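Local coordinates for exported protein (Bacteroides fragilis, PDB 4I17) that is of unknown function but is built from tetratricopeptide (TPR) repeats, helical hairpins that in other proteins commonly serve as surfaces for protein-protein binding, at residues R172-L177 / E183-E188. Sequence-based numbering, arbitrary orientation. Where two conformers were deposited one is given.
Sequences RKATPL and EKYASE
With CG of Leu177 beside its backbone N (chi1 -54°) and CG of Tyr185 anti to its own (chi1 178°), the leucine reaches in toward helix 182-209 while the tyrosine ring is carried alongside the end of helix 149-174. The two side chains meet at their roots, Leu177 CB lying 3.9 Å from Tyr185 CB, where the backbones also come close. Farther out, Leu177 CD1 rests against the aliphatic part of Lys184, 3.6 Å from its CG; the lysine chain, extended beyond that atom, crosses the leucine at a slant. Leu177 CD1 also touches Glu188 CG at 4.1 Å. On the tyrosine side, Ala174 O approaches the ring at its edge, in plane, 3.2 Å from Tyr185 CD1. Ala174 O already accepts a hydrogen bond from Leu177 N (3.0 Å), which holds the final turn of the segment together. The contact closes the far end of a helical hairpin in this TPR-repeat protein, where helix 149-174 turns back into helix 182-209, at the surface and far from the middle of the chain. Within the connection, Asn181 OD1 accepts a hydrogen bond from Lys184 N near the start of the second helix, and Ser180 OG is hydrogen-bonded to Pro176 O. Deeper in the hairpin the buried methyl of Ala174 packs on Glu188, CB to CB 3.7 Å. Glu188 OE1 stays 5.6 Å from Lys173 NZ, too far for a salt bridge although the opposite charges may attract weakly.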
loop_
_atom_site.group_PDB
_atom_site.type_symbol
_atom_site.label_atom_id
_atom_site.label_comp_id
_atom_site.label_asym_id
_atom_site.label_seq_id
_atom_site.Cartn_x
_atom_site.Cartn_y
_atom_site.Cartn_z
ATOM N N ARG A 172 19.794 26.023 4.349
ATOM C CA ARG A 172 19.082 27.283 4.574
ATOM C C ARG A 172 19.375 27.803 5.981
ATOM O O ARG A 172 19.807 28.940 6.122
ATOM C CB ARG A 172 17.575 27.073 4.396
ATOM C CG ARG A 172 16.701 28.242 4.823
ATOM C CD ARG A 172 15.205 27.977 4.648
ATOM N NE ARG A 172 14.693 26.797 5.358
ATOM C CZ ARG A 172 14.280 26.805 6.621
ATOM N NH1 ARG A 172 14.300 27.926 7.329
ATOM N NH2 ARG A 172 13.813 25.701 7.178
ATOM N N LYS A 173 19.166 26.958 7.002
ATOM C CA LYS A 173 19.358 27.347 8.406
ATOM C C LYS A 173 20.831 27.563 8.778
ATOM O O LYS A 173 21.109 28.224 9.780
ATOM C CB LYS A 173 18.728 26.300 9.338
ATOM C CG LYS A 173 17.201 26.341 9.357
ATOM C CD LYS A 173 16.614 24.968 9.699
ATOM C CE LYS A 173 15.982 24.909 11.062
ATOM N NZ LYS A 173 16.974 24.657 12.130
ATOM N N ALA A 174 21.767 27.046 7.980
ATOM C CA ALA A 174 23.195 27.168 8.278
ATOM C C ALA A 174 23.825 28.451 7.740
ATOM O O ALA A 174 24.877 28.850 8.229
ATOM C CB ALA A 174 23.947 25.967 7.722
ATOM N N THR A 175 23.246 29.070 6.705
ATOM C CA THR A 175 23.832 30.276 6.110
ATOM C C THR A 175 24.173 31.367 7.152
ATOM O O THR A 175 25.294 31.864 7.128
ATOM C CB THR A 175 22.889 30.825 5.020
ATOM O OG1 THR A 175 22.730 29.805 4.040
ATOM C CG2 THR A 175 23.401 32.115 4.389
ATOM N N PRO A 176 23.246 31.768 8.057
ATOM C CA PRO A 176 23.568 32.825 9.022
ATOM C C PRO A 176 24.672 32.459 10.017
ATOM O O PRO A 176 25.216 33.328 10.692
ATOM C CB PRO A 176 22.247 33.013 9.777
ATOM C CG PRO A 176 21.214 32.416 8.923
ATOM C CD PRO A 176 21.856 31.291 8.236
ATOM N N LEU A 177 25.006 31.169 10.111
ATOM C CA LEU A 177 25.992 30.687 11.076
ATOM C C LEU A 177 27.405 30.817 10.571
ATOM O O LEU A 177 28.327 30.718 11.367
ATOM C CB LEU A 177 25.724 29.194 11.387
ATOM C CG LEU A 177 24.316 28.796 11.849
ATOM C CD1 LEU A 177 24.190 27.274 11.964
ATOM C CD2 LEU A 177 23.969 29.448 13.173
ATOM N N GLU A 183 31.257 26.624 14.701
ATOM C CA GLU A 183 31.086 25.288 15.303
ATOM C C GLU A 183 29.770 24.649 14.800
ATOM O O GLU A 183 29.746 23.512 14.309
ATOM C CB GLU A 183 31.091 25.459 16.866
ATOM C CG GLU A 183 30.195 24.549 17.714
ATOM C CD GLU A 183 28.791 24.968 18.135
ATOM O OE1 GLU A 183 28.638 26.039 18.766
ATOM O OE2 GLU A 183 27.861 24.147 17.952
ATOM N N LYS A 184 28.672 25.405 14.912
ATOM C CA LYS A 184 27.361 24.930 14.496
ATOM C C LYS A 184 27.276 24.892 12.980
ATOM O O LYS A 184 26.694 23.975 12.421
ATOM C CB LYS A 184 26.264 25.824 15.090
ATOM C CG LYS A 184 24.898 25.192 14.873
ATOM C CD LYS A 184 23.811 25.781 15.742
ATOM C CE LYS A 184 22.531 25.042 15.438
ATOM N NZ LYS A 184 21.349 25.665 16.078
ATOM N N TYR A 185 27.909 25.859 12.298
ATOM C CA TYR A 185 27.937 25.843 10.828
ATOM C C TYR A 185 28.572 24.538 10.310
ATOM O O TYR A 185 28.042 23.943 9.373
ATOM C CB TYR A 185 28.766 27.035 10.311
ATOM C CG TYR A 185 28.877 27.068 8.802
ATOM C CD1 TYR A 185 27.815 27.492 8.017
ATOM C CD2 TYR A 185 30.076 26.768 8.168
ATOM C CE1 TYR A 185 27.923 27.560 6.628
ATOM C CE2 TYR A 185 30.203 26.856 6.784
ATOM C CZ TYR A 185 29.124 27.248 6.018
ATOM O OH TYR A 185 29.253 27.318 4.654
ATOM N N ALA A 186 29.695 24.091 10.916
ATOM C CA ALA A 186 30.336 22.842 10.447
ATOM C C ALA A 186 29.411 21.645 10.689
ATOM O O ALA A 186 29.305 20.765 9.824
ATOM C CB ALA A 186 31.676 22.645 11.133
ATOM N N SER A 187 28.710 21.633 11.844
ATOM C CA SER A 187 27.764 20.558 12.185
ATOM C C SER A 187 26.631 20.501 11.168
ATOM O O SER A 187 26.315 19.426 10.644
ATOM C CB SER A 187 27.213 20.773 13.593
ATOM O OG SER A 187 26.307 19.746 13.958
ATOM N N GLU A 188 26.030 21.659 10.882
ATOM C CA GLU A 188 24.911 21.704 9.933
ATOM C C GLU A 188 25.339 21.371 8.520
ATOM O O GLU A 188 24.606 20.656 7.845
ATOM C CB GLU A 188 24.217 23.076 9.997
ATOM C CG GLU A 188 23.550 23.314 11.350
ATOM C CD GLU A 188 22.681 22.185 11.879
ATOM O OE1 GLU A 188 21.692 21.826 11.204
ATOM O OE2 GLU A 188 23.008 21.637 12.956
#